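Local coordinates for protein glycosyl hyrolase, family 3 (Deinococcus radiodurans, PDB 3TEV) that probably hydrolyses O-glycosidic bonds, as expected of a glycoside hydrolase family 3 enzyme built on a TIM-barrel domain, at residues A278-L283 / A307-E312; Q20-D25 / Q300-A305. One frame throughout, in Å; residues are numbered along the deposited sequence.

Contact 1 of 2, residues A278-L283 / A307-E312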
# COMPACT_ATOMS: atom_id res chain seq x y z
N ALA A 278 -0.16 2.88 17.00
CA ALA A 278 -0.33 1.94 15.90
C ALA A 278 0.75 2.12 14.81
O ALA A 278 1.30 1.15 14.30
CB ALA A 278 -1.74 2.04 15.32
N ALA A 279 1.06 3.37 14.48
CA ALA A 279 2.03 3.64 13.45
C ALA A 279 3.45 3.20 13.87
O ALA A 279 4.18 2.61 13.08
CB ALA A 279 2.00 5.10 13.09
N VAL A 280 3.81 3.44 15.13
CA VAL A 280 5.11 3.03 15.63
C VAL A 280 5.20 1.50 15.63
O VAL A 280 6.19 0.92 15.18
CB VAL A 280 5.40 3.67 17.02
CG1 VAL A 280 6.56 2.98 17.74
CG2 VAL A 280 5.68 5.17 16.85
N ARG A 281 4.13 0.86 16.08
CA ARG A 281 4.07 -0.61 16.11
C ARG A 281 4.18 -1.21 14.70
O ARG A 281 4.91 -2.20 14.51
CB ARG A 281 2.82 -1.08 16.85
CG ARG A 281 2.56 -2.59 16.83
CD ARG A 281 3.46 -3.45 17.78
NE ARG A 281 3.20 -4.90 17.65
CZ ARG A 281 3.68 -5.84 18.47
NH1 ARG A 281 4.45 -5.52 19.51
NH2 ARG A 281 3.38 -7.11 18.26
N ALA A 282 3.53 -0.60 13.70
CA ALA A 282 3.64 -1.07 12.31
C ALA A 282 5.08 -0.99 11.81
O ALA A 282 5.57 -1.94 11.18
CB ALA A 282 2.71 -0.28 11.37
N LEU A 283 5.76 0.13 12.08
CA LEU A 283 7.12 0.30 11.61
C LEU A 283 8.01 -0.73 12.29
O LEU A 283 8.78 -1.41 11.62
CB LEU A 283 7.62 1.73 11.84
CG LEU A 283 6.94 2.79 10.97
CD1 LEU A 283 7.15 4.17 11.58
CD2 LEU A 283 7.42 2.74 9.48
N ALA A 307 8.34 10.53 15.62
CA ALA A 307 9.51 11.35 15.99
C ALA A 307 10.24 10.83 17.24
O ALA A 307 11.44 11.03 17.37
CB ALA A 307 9.12 12.84 16.18
N GLU A 308 9.53 10.15 18.13
CA GLU A 308 10.14 9.56 19.34
C GLU A 308 10.79 8.21 19.06
O GLU A 308 11.75 7.83 19.73
CB GLU A 308 9.10 9.40 20.44
CG GLU A 308 8.39 10.69 20.80
CD GLU A 308 9.36 11.75 21.32
OE1 GLU A 308 10.34 11.39 22.04
OE2 GLU A 308 9.16 12.95 21.01
N TYR A 309 10.26 7.49 18.08
CA TYR A 309 10.76 6.18 17.68
C TYR A 309 12.05 6.26 16.86
O TYR A 309 13.02 5.56 17.11
CB TYR A 309 9.64 5.45 16.91
CG TYR A 309 10.08 4.35 15.97
CD1 TYR A 309 10.55 3.12 16.45
CD2 TYR A 309 9.99 4.52 14.59
CE1 TYR A 309 10.94 2.11 15.57
CE2 TYR A 309 10.35 3.52 13.73
CZ TYR A 309 10.83 2.32 14.22
OH TYR A 309 11.20 1.35 13.32
N VAL A 310 12.06 7.16 15.90
CA VAL A 310 13.13 7.30 14.92
C VAL A 310 14.57 7.46 15.50
O VAL A 310 15.48 6.76 15.03
CB VAL A 310 12.75 8.42 13.92
CG1 VAL A 310 13.94 9.15 13.41
CG2 VAL A 310 11.92 7.83 12.78
N PRO A 311 14.78 8.35 16.50
CA PRO A 311 16.16 8.57 17.03
C PRO A 311 16.80 7.34 17.67
O PRO A 311 18.02 7.22 17.67
CB PRO A 311 15.97 9.65 18.12
CG PRO A 311 14.66 10.30 17.82
CD PRO A 311 13.79 9.21 17.19
N GLU A 312 16.01 6.43 18.22
CA GLU A 312 16.60 5.24 18.81
C GLU A 312 16.63 4.05 17.84
O GLU A 312 17.04 2.95 18.21
CB GLU A 312 15.91 4.91 20.14
CG GLU A 312 16.08 5.99 21.23
CD GLU A 312 17.55 6.15 21.71
OE1 GLU A 312 18.28 5.12 21.83
OE2 GLU A 312 17.99 7.28 21.99

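Contact 2 of 2, residues Q20-D25 / Q300-A305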
# COMPACT_ATOMS: atom_id res chain seq x y z
N GLN A 20 9.47 11.07 6.57
CA GLN A 20 9.93 10.26 5.44
C GLN A 20 9.39 8.82 5.50
O GLN A 20 9.58 8.03 4.56
CB GLN A 20 11.45 10.28 5.37
CG GLN A 20 11.99 11.70 5.07
CD GLN A 20 13.50 11.85 5.21
OE1 GLN A 20 14.16 11.13 5.99
NE2 GLN A 20 14.07 12.82 4.46
N LEU A 21 8.69 8.50 6.59
CA LEU A 21 8.11 7.15 6.76
C LEU A 21 6.59 7.17 6.69
O LEU A 21 5.94 6.16 6.98
CB LEU A 21 8.59 6.54 8.09
CG LEU A 21 10.11 6.50 8.31
CD1 LEU A 21 10.46 6.14 9.78
CD2 LEU A 21 10.81 5.57 7.31
N LEU A 22 6.01 8.31 6.31
CA LEU A 22 4.55 8.43 6.25
C LEU A 22 4.05 8.73 4.85
O LEU A 22 4.72 9.43 4.06
CB LEU A 22 4.03 9.53 7.18
CG LEU A 22 4.40 9.59 8.65
CD1 LEU A 22 3.56 10.71 9.31
CD2 LEU A 22 4.15 8.26 9.36
N MSE A 23 2.86 8.24 4.56
CA MSE A 23 2.15 8.58 3.34
C MSE A 23 0.86 9.24 3.82
O MSE A 23 0.07 8.64 4.59
CB MSE A 23 1.84 7.33 2.51
CG MSE A 23 1.00 7.60 1.26
SE MSE A 23 0.79 6.00 0.14
CE MSE A 23 2.19 6.29 -1.18
N ILE A 24 0.63 10.47 3.38
CA ILE A 24 -0.51 11.24 3.84
C ILE A 24 -1.45 11.58 2.70
O ILE A 24 -1.08 11.47 1.53
CB ILE A 24 -0.06 12.54 4.51
CG1 ILE A 24 0.60 13.45 3.47
CG2 ILE A 24 0.86 12.27 5.69
CD1 ILE A 24 0.79 14.90 3.97
N ASP A 25 -2.66 12.01 3.05
CA ASP A 25 -3.59 12.52 2.06
C ASP A 25 -3.63 14.04 2.08
O ASP A 25 -3.18 14.67 3.04
CB ASP A 25 -5.00 11.90 2.21
CG ASP A 25 -5.63 12.13 3.60
OD1 ASP A 25 -4.92 12.25 4.63
OD2 ASP A 25 -6.88 12.18 3.66
N GLN A 300 -0.36 15.04 12.39
CA GLN A 300 0.58 15.63 13.34
C GLN A 300 0.81 14.72 14.54
O GLN A 300 1.96 14.55 14.99
CB GLN A 300 0.14 17.04 13.77
CG GLN A 300 0.37 18.09 12.68
CD GLN A 300 -0.17 19.49 13.02
OE1 GLN A 300 -1.18 19.64 13.73
NE2 GLN A 300 0.51 20.52 12.50
N ALA A 301 -0.25 14.09 15.03
CA ALA A 301 -0.11 13.18 16.16
C ALA A 301 0.70 11.94 15.76
O ALA A 301 1.45 11.40 16.59
CB ALA A 301 -1.49 12.79 16.75
N THR A 302 0.55 11.49 14.51
CA THR A 302 1.33 10.36 14.03
C THR A 302 2.81 10.73 13.89
O THR A 302 3.68 10.00 14.38
CB THR A 302 0.75 9.81 12.71
OG1 THR A 302 -0.64 9.49 12.90
CG2 THR A 302 1.48 8.56 12.28
N LEU A 303 3.10 11.84 13.22
CA LEU A 303 4.46 12.38 13.17
C LEU A 303 5.11 12.44 14.55
O LEU A 303 6.25 12.01 14.71
CB LEU A 303 4.45 13.80 12.61
CG LEU A 303 4.28 13.90 11.11
CD1 LEU A 303 3.77 15.31 10.77
CD2 LEU A 303 5.61 13.56 10.42
N ALA A 304 4.39 12.98 15.54
CA ALA A 304 4.92 13.15 16.88
C ALA A 304 5.34 11.81 17.49
O ALA A 304 6.41 11.72 18.10
CB ALA A 304 3.91 13.92 17.81
N ALA A 305 4.52 10.77 17.30
CA ALA A 305 4.87 9.46 17.83
C ALA A 305 6.07 8.88 17.08
O ALA A 305 6.99 8.33 17.68
CB ALA A 305 3.69 8.51 17.75

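Contact 1 of 2, residues A278-L283 / A307-E312
Tyr309 overlaps Val280 with its CB and Leu283 with the CE2 part of its ring, two residues of helix 275-285 that lie three positions apart. The contact joins two successive outer helices of the TIM-barrel domain, 275-285 and 296-309, with strand 290-291 running between them in the chain. At the closest backbone approach the CA atoms of Val280 and Tyr309 are 6.8 Å apart. Chi1 of Tyr309 is 157°, which sets CG roughly opposite the backbone N and reaches the ring over to the neighbouring helix. Val280 takes the root of the aromatic side chain: its CG1 and CG2 both rest against CB of Tyr309, each at 4.0 Å, as the two side chains slide past one another in opposite directions. Leu283 takes the far half. Its CB approaches the ring obliquely near CE2, and CD1 lies by the same atom. The contact is thus apolar and mostly buried, with Val280 in part open to solvent. Val290 and Val306 also pack on Leu283, while Val317 and Lys320 of helix 314-330 meet Tyr309, so three helices converge here. Lys320 NZ also bonds to the backbone O of Leu283, tying helix 314-330 to helix 275-285 beside the ring. Leu283 CB meets the ring at 3.8 Å from Tyr309 CE2 and lies 3.9 Å from Tyr309 OH.

Contact 2 of 2, residues Q20-D25 / Q300-A305
With chi1 at -52° and chi2 at -173°, Leu22 holds CG opposite its own carbonyl carbon and extends its two methyls toward helix 296-309, where each meets a different residue. The branch ending in CD1 presses on Leu303, 3.7 Å from its CD2 and equally close to its CG. The other branch reaches Thr302, with Leu22 CD2 4.0 Å from Thr302 CG2. Thr302 offers its methyl because CG2 stands opposite the backbone N, while OG1 turns back to bond with Val298 O of its own helix. This is the strand-to-helix layer of the TIM barrel: Leu22 belongs to strand 22-24, first in the chain of the parallel strands and next to strand 290-291, and helix 296-309 packs on its outer side. Leu303 also touches Tyr38 and His42 of helix 33-42, and Thr302 meets Ala279 of helix 275-285, so helices of the outer layer flank the contact. All three contacting residues are buried. Asp25 O bonds to Gln299 NE2 of the same helix, but where Leu22 packs only carbon atoms meet and the threonine hydroxyl is satisfied within its helix, so the hold of Leu22 rests on close packing and the exclusion of water.

From the N terminus the chain first lays down 20-25, which holds the opening strand 22-24 of the barrel, then runs through most of the domain before helix 275-285 supplies 278-283. Helix 296-309 follows and serves both contacts: 300-305 returns to the first strand, closing the long loop of contact 2, and 307-312 closes the short loop of contact 1. The two loops therefore cross, and the end of the barrel sequence is tied back to its beginning. The centres of the two contacts are about 10 Å apart, and they touch directly: Ala279 CB lies 3.6 Å from Thr302 CG2, and Val310 CG2 lies 3.7 Å from Leu21 CD1. Strand 22-24 and helices 275-285 and 296-309 are thereby tied together.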